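Local coordinates for kinetochore protein Mis16 (PDB 4XYH) that recognizes histone H4 and, independently, the CENP-A-specific chaperone Scm3, as a WD-repeat protein of the kinetochore, at residues S255-C258 and T259-H263; W309-R312 and R313-Q316. One frame throughout, in Å; residues are numbered along the deposited sequence.

Both contacts lie in the beta-propeller, in neighbouring four-stranded blades. Contact 1 comes first along the chain. It is the turn between strands 250-255 and 259-264, together with the strand that follows. Contact 2 sits at the other end of the equivalent strand in the next blade, where 306-310 leads into the loop before the outermost strand 319-321. The centres of the contacts are about 14 Å apart, on the same side of the chain's centre. They touch through apolar side chains: I262 CD1 is 3.6 Å from L311 CD2, and L260 also packs near W309 and L314. Contact 1 thus faces contact 2 across the seam between two blades, whose packing helps build the closed propeller.

Contact 1 (S255-C258 and T259-H263); sequences SDDC and TLQIH
T259 opens the strand and holds the carboxylate of D257 by two bonds to one oxygen. Its backbone N meets D257 OD1 at 2.8 Å, nearly along the C-O axis, with an N-H...O angle of 157°. Its hydroxyl OG1 donates to D257 OD1 at 2.7 Å, from the syn side and 20° out of the carboxylate plane. T259 chi1 is 66°, which places OG1 between the backbone N and the carbonyl carbon and lets both donors converge. D257 OD2 is taken by H234 ND1 and T235 N. The carboxylate therefore ties the type I turn S255-C258 to the loop before the blade. This is the Asp-His pairing of the WD-repeat tetrad. The turn itself begins as an ST turn, with D257 N donating to S255 OG at 2.9 Å. L260 leaves the turn and packs on T252 and V254 of strand 250-255 and on L297 and T299 of strand 296-301, in the next blade. Q261 turns back along the strand, and its NE2 donates to T259 OG1 at 3.1 Å, almost straight and in its own amide plane. The same NE2 also binds R233 O. H263 stands where the tetrad usually has tryptophan, and its NE2 bonds S253 OG.

Contact 2 (W309-R312 and R313-Q316); sequences WDLR and RLNQ
The carbonyl oxygen Q316 O is gripped by R313 and linked by water to D310. R313 NE and R313 NH2 each donate to Q316 O at 2.9 Å, side-on and from the same face of the carbonyl plane. The bonds are bent, with N-H...O angles near 145°. A bend at chi3 (79°) brings the guanidinium round to this oxygen. The amide carbon Q316 CD lies 3.5 Å above the plane of that guanidinium, over its centre. The arginine is thus held at its edge and packed on one face by the same residue. Water 1 donates to Q316 O and accepts from D310 N, bridging the end of strand 306-310 to Q316, at the close of the second turn.

The backbone turns twice in succession, as type I turns D310-R313 and R313-Q316. The first is closed by R313 N donating to D310 O at 3.0 Å. Water 2 adds a second bridge, between L311 O and L314 N. D310 also braces its own turn. Its OD1 takes R312 N at 2.7 Å on the anti lone pair, an Asx turn, and R312 NE on the syn side. R312 NH2 forms a salt bridge to D310 OD2 at 2.7 Å. Both carboxylate oxygens are therefore engaged by one guanidinium, which also makes a cation-pi contact with Y295.

L314 is buried against Q275 and V277 of strand 275-278, in the neighbouring blade. L314 CD2 lies 3.8 Å from W309 CB, and W309 CZ3 comes within 3.3 Å of L314 O. The indole nitrogen W309 NE1 is bonded to T299 OG1. W309 and D310 are the Trp-Asp pair that ends the third strand of a blade and gives the WD repeat its name.

Contact 1 (S255-C258 and T259-H263)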
ATOM      1  N   SER A 255      -3.518   3.290 -13.811  1.00 17.20           N
ATOM      2  CA  SER A 255      -2.678   4.362 -14.349  1.00 16.68           C
ATOM      3  C   SER A 255      -3.364   5.734 -14.309  1.00 17.57           C
ATOM      4  O   SER A 255      -4.591   5.825 -14.250  1.00 16.96           O
ATOM      5  CB  SER A 255      -2.283   4.015 -15.800  1.00 17.24           C
ATOM      6  OG  SER A 255      -1.733   5.111 -16.513  1.00 16.79           O
ATOM      7  N   ASP A 256      -2.565   6.795 -14.370  1.00 18.24           N
ATOM      8  CA  ASP A 256      -3.074   8.142 -14.615  1.00 17.99           C
ATOM      9  C   ASP A 256      -3.881   8.227 -15.933  1.00 20.84           C
ATOM     10  O   ASP A 256      -4.679   9.150 -16.123  1.00 23.34           O
ATOM     11  CB  ASP A 256      -1.921   9.156 -14.647  1.00 19.14           C
ATOM     12  CG  ASP A 256      -1.684   9.844 -13.289  1.00 25.34           C
ATOM     13  OD1 ASP A 256      -2.125   9.317 -12.245  1.00 24.33           O
ATOM     14  OD2 ASP A 256      -1.035  10.918 -13.262  1.00 28.93           O
ATOM     15  N   ASP A 257      -3.700   7.259 -16.829  1.00 17.07           N
ATOM     16  CA  ASP A 257      -4.401   7.293 -18.108  1.00 17.66           C
ATOM     17  C   ASP A 257      -5.847   6.807 -17.984  1.00 21.25           C
ATOM     18  O   ASP A 257      -6.530   6.609 -19.004  1.00 18.77           O
ATOM     19  CB  ASP A 257      -3.635   6.483 -19.172  1.00 16.70           C
ATOM     20  CG  ASP A 257      -3.736   4.962 -18.990  1.00 18.05           C
ATOM     21  OD1 ASP A 257      -4.547   4.457 -18.169  1.00 16.68           O
ATOM     22  OD2 ASP A 257      -2.982   4.260 -19.708  1.00 20.21           O
ATOM     23  N   CYS A 258      -6.273   6.585 -16.734  1.00 19.39           N
ATOM     24  CA  CYS A 258      -7.654   6.209 -16.362  1.00 20.32           C
ATOM     25  C   CYS A 258      -8.038   4.754 -16.593  1.00 18.94           C
ATOM     26  O   CYS A 258      -9.182   4.394 -16.337  1.00 21.25           O
ATOM     27  CB  CYS A 258      -8.679   7.093 -17.094  1.00 21.77           C
ATOM     28  SG  CYS A 258      -8.433   8.824 -16.758  1.00 25.21           S
ATOM     29  N   THR A 259      -7.116   3.914 -17.066  1.00 16.69           N
ATOM     30  CA  THR A 259      -7.498   2.524 -17.348  1.00 20.35           C
ATOM     31  C   THR A 259      -7.163   1.523 -16.240  1.00 23.23           C
ATOM     32  O   THR A 259      -6.268   1.742 -15.408  1.00 20.36           O
ATOM     33  CB  THR A 259      -6.854   2.005 -18.646  1.00 18.86           C
ATOM     34  OG1 THR A 259      -5.427   1.921 -18.496  1.00 15.67           O
ATOM     35  CG2 THR A 259      -7.207   2.919 -19.818  1.00 21.19           C
ATOM     36  N   LEU A 260      -7.919   0.429 -16.252  1.00 20.64           N
ATOM     37  CA  LEU A 260      -7.698  -0.728 -15.408  1.00 16.89           C
ATOM     38  C   LEU A 260      -7.387  -1.852 -16.358  1.00 21.00           C
ATOM     39  O   LEU A 260      -8.181  -2.124 -17.256  1.00 21.44           O
ATOM     40  CB  LEU A 260      -8.942  -1.053 -14.581  1.00 17.51           C
ATOM     41  CG  LEU A 260      -9.007  -2.437 -13.933  1.00 20.66           C
ATOM     42  CD1 LEU A 260      -7.974  -2.552 -12.796  1.00 16.03           C
ATOM     43  CD2 LEU A 260     -10.427  -2.731 -13.409  1.00 19.17           C
ATOM     44  N   GLN A 261      -6.239  -2.500 -16.210  1.00 19.58           N
ATOM     45  CA  GLN A 261      -5.877  -3.525 -17.188  1.00 19.95           C
ATOM     46  C   GLN A 261      -5.510  -4.838 -16.515  1.00 21.36           C
ATOM     47  O   GLN A 261      -5.056  -4.867 -15.373  1.00 21.41           O
ATOM     48  CB  GLN A 261      -4.738  -3.043 -18.101  1.00 17.74           C
ATOM     49  CG  GLN A 261      -4.991  -1.674 -18.759  1.00 22.38           C
ATOM     50  CD  GLN A 261      -4.030  -1.376 -19.893  1.00 21.79           C
ATOM     51  OE1 GLN A 261      -3.501  -2.285 -20.515  1.00 23.92           O
ATOM     52  NE2 GLN A 261      -3.801  -0.097 -20.163  1.00 18.49           N
ATOM     53  N   ILE A 262      -5.750  -5.931 -17.233  1.00 22.55           N
ATOM     54  CA  ILE A 262      -5.393  -7.259 -16.759  1.00 20.29           C
ATOM     55  C   ILE A 262      -4.376  -7.806 -17.725  1.00 23.97           C
ATOM     56  O   ILE A 262      -4.591  -7.778 -18.937  1.00 25.19           O
ATOM     57  CB  ILE A 262      -6.607  -8.206 -16.681  1.00 21.64           C
ATOM     58  CG1 ILE A 262      -7.681  -7.618 -15.763  1.00 19.31           C
ATOM     59  CG2 ILE A 262      -6.166  -9.581 -16.205  1.00 16.99           C
ATOM     60  CD1 ILE A 262      -7.249  -7.538 -14.303  1.00 19.36           C
ATOM     61  N   HIS A 263      -3.255  -8.274 -17.201  1.00 20.72           N
ATOM     62  CA  HIS A 263      -2.210  -8.786 -18.057  1.00 23.33           C
ATOM     63  C   HIS A 263      -2.004 -10.251 -17.773  1.00 25.25           C
ATOM     64  O   HIS A 263      -2.083 -10.673 -16.613  1.00 23.23           O
ATOM     65  CB  HIS A 263      -0.904  -8.018 -17.842  1.00 22.49           C
ATOM     66  CG  HIS A 263      -1.089  -6.537 -17.776  1.00 21.52           C
ATOM     67  ND1 HIS A 263      -1.094  -5.738 -18.897  1.00 16.03           N
ATOM     68  CD2 HIS A 263      -1.308  -5.710 -16.725  1.00 17.79           C
ATOM     69  CE1 HIS A 263      -1.299  -4.484 -18.542  1.00 20.62           C
ATOM     70  NE2 HIS A 263      -1.426  -4.440 -17.229  1.00 23.11           N
TER

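Contact 2 (W309-R312 and R313-Q316)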
ATOM      1  N   TRP A 309     -15.290  -3.917  -8.704  1.00 20.88           N
ATOM      2  CA  TRP A 309     -15.404  -4.581  -9.992  1.00 20.29           C
ATOM      3  C   TRP A 309     -15.376  -6.095  -9.853  1.00 24.86           C
ATOM      4  O   TRP A 309     -14.736  -6.647  -8.951  1.00 26.10           O
ATOM      5  CB  TRP A 309     -14.265  -4.175 -10.937  1.00 23.26           C
ATOM      6  CG  TRP A 309     -14.030  -2.730 -11.078  1.00 20.91           C
ATOM      7  CD1 TRP A 309     -13.269  -1.940 -10.261  1.00 21.05           C
ATOM      8  CD2 TRP A 309     -14.524  -1.878 -12.118  1.00 18.99           C
ATOM      9  NE1 TRP A 309     -13.264  -0.648 -10.727  1.00 20.23           N
ATOM     10  CE2 TRP A 309     -14.031  -0.582 -11.861  1.00 17.85           C
ATOM     11  CE3 TRP A 309     -15.327  -2.087 -13.242  1.00 22.48           C
ATOM     12  CZ2 TRP A 309     -14.329   0.506 -12.680  1.00 22.05           C
ATOM     13  CZ3 TRP A 309     -15.627  -1.003 -14.056  1.00 26.01           C
ATOM     14  CH2 TRP A 309     -15.126   0.276 -13.773  1.00 23.22           C
ATOM     15  N   ASP A 310     -16.056  -6.762 -10.769  1.00 20.90           N
ATOM     16  CA  ASP A 310     -15.914  -8.196 -10.928  1.00 20.90           C
ATOM     17  C   ASP A 310     -15.211  -8.442 -12.266  1.00 22.28           C
ATOM     18  O   ASP A 310     -15.574  -7.833 -13.271  1.00 22.09           O
ATOM     19  CB  ASP A 310     -17.276  -8.886 -10.883  1.00 22.40           C
ATOM     20  CG  ASP A 310     -17.163 -10.400 -10.921  1.00 23.10           C
ATOM     21  OD1 ASP A 310     -16.720 -10.954 -11.949  1.00 23.34           O
ATOM     22  OD2 ASP A 310     -17.519 -11.037  -9.912  1.00 24.71           O
ATOM     23  N   LEU A 311     -14.208  -9.319 -12.273  1.00 21.90           N
ATOM     24  CA  LEU A 311     -13.419  -9.615 -13.476  1.00 23.65           C
ATOM     25  C   LEU A 311     -14.255 -10.127 -14.642  1.00 25.02           C
ATOM     26  O   LEU A 311     -13.819 -10.092 -15.799  1.00 25.22           O
ATOM     27  CB  LEU A 311     -12.325 -10.655 -13.170  1.00 19.47           C
ATOM     28  CG  LEU A 311     -11.068 -10.249 -12.393  1.00 24.22           C
ATOM     29  CD1 LEU A 311     -10.199 -11.479 -12.136  1.00 26.09           C
ATOM     30  CD2 LEU A 311     -10.287  -9.194 -13.155  1.00 22.01           C
ATOM     31  N   ARG A 312     -15.446 -10.627 -14.339  1.00 24.11           N
ATOM     32  CA  ARG A 312     -16.269 -11.253 -15.374  1.00 27.55           C
ATOM     33  C   ARG A 312     -17.173 -10.231 -16.043  1.00 23.35           C
ATOM     34  O   ARG A 312     -17.885 -10.550 -16.980  1.00 25.30           O
ATOM     35  CB  ARG A 312     -17.081 -12.407 -14.780  1.00 18.78           C
ATOM     36  CG  ARG A 312     -16.233 -13.591 -14.340  1.00 20.17           C
ATOM     37  CD  ARG A 312     -16.986 -14.494 -13.377  1.00 18.77           C
ATOM     38  NE  ARG A 312     -17.382 -13.786 -12.158  1.00 22.09           N
ATOM     39  CZ  ARG A 312     -17.930 -14.351 -11.082  1.00 26.38           C
ATOM     40  NH1 ARG A 312     -18.162 -15.652 -11.043  1.00 25.01           N
ATOM     41  NH2 ARG A 312     -18.245 -13.606 -10.034  1.00 24.98           N
ATOM     42  N   ARG A 313     -17.114  -8.994 -15.557  1.00 27.14           N
ATOM     43  CA  ARG A 313     -17.926  -7.905 -16.107  1.00 25.91           C
ATOM     44  C   ARG A 313     -17.262  -6.530 -15.925  1.00 24.98           C
ATOM     45  O   ARG A 313     -17.847  -5.637 -15.321  1.00 24.35           O
ATOM     46  CB  ARG A 313     -19.327  -7.914 -15.451  1.00 25.14           C
ATOM     47  CG  ARG A 313     -20.416  -7.125 -16.178  1.00 23.70           C
ATOM     48  CD  ARG A 313     -21.638  -6.945 -15.291  1.00 30.63           C
ATOM     49  NE  ARG A 313     -21.458  -5.869 -14.313  1.00 27.69           N
ATOM     50  CZ  ARG A 313     -22.375  -5.480 -13.429  1.00 33.00           C
ATOM     51  NH1 ARG A 313     -23.555  -6.080 -13.375  1.00 33.17           N
ATOM     52  NH2 ARG A 313     -22.117  -4.475 -12.604  1.00 28.89           N
ATOM     53  N   LEU A 314     -16.056  -6.358 -16.448  1.00 22.51           N
ATOM     54  CA  LEU A 314     -15.340  -5.090 -16.271  1.00 26.13           C
ATOM     55  C   LEU A 314     -15.939  -3.924 -17.065  1.00 30.12           C
ATOM     56  O   LEU A 314     -15.571  -2.762 -16.866  1.00 30.94           O
ATOM     57  CB  LEU A 314     -13.865  -5.266 -16.635  1.00 23.73           C
ATOM     58  CG  LEU A 314     -13.062  -6.148 -15.660  1.00 23.13           C
ATOM     59  CD1 LEU A 314     -11.569  -6.121 -15.984  1.00 22.92           C
ATOM     60  CD2 LEU A 314     -13.297  -5.682 -14.241  1.00 22.18           C
ATOM     61  N   ASN A 315     -16.886  -4.229 -17.943  1.00 28.41           N
ATOM     62  CA  ASN A 315     -17.553  -3.194 -18.722  1.00 28.63           C
ATOM     63  C   ASN A 315     -18.600  -2.460 -17.907  1.00 26.63           C
ATOM     64  O   ASN A 315     -19.173  -1.479 -18.365  1.00 32.88           O
ATOM     65  CB  ASN A 315     -18.212  -3.801 -19.954  1.00 27.13           C
ATOM     66  CG  ASN A 315     -19.147  -4.939 -19.596  1.00 41.19           C
ATOM     67  OD1 ASN A 315     -18.722  -6.099 -19.516  1.00 43.66           O
ATOM     68  ND2 ASN A 315     -20.422  -4.616 -19.346  1.00 35.52           N
ATOM     69  N   GLN A 316     -18.869  -2.950 -16.705  1.00 26.80           N
ATOM     70  CA  GLN A 316     -19.873  -2.330 -15.852  1.00 28.36           C
ATOM     71  C   GLN A 316     -19.531  -2.553 -14.381  1.00 29.60           C
ATOM     72  O   GLN A 316     -19.595  -3.672 -13.857  1.00 23.49           O
ATOM     73  CB  GLN A 316     -21.274  -2.867 -16.179  1.00 27.99           C
ATOM     74  CG  GLN A 316     -22.364  -2.304 -15.303  1.00 27.77           C
ATOM     75  CD  GLN A 316     -23.692  -3.020 -15.495  1.00 36.80           C
ATOM     76  OE1 GLN A 316     -23.816  -3.893 -16.357  1.00 39.48           O
ATOM     77  NE2 GLN A 316     -24.688  -2.667 -14.682  1.00 36.67           N
TER
HETATM   78  O   HOH W   1     -17.642  -5.212 -12.534  1.00 25.83           O
HETATM   79  O   HOH W   2     -14.970  -8.731 -17.854  1.00 29.81           O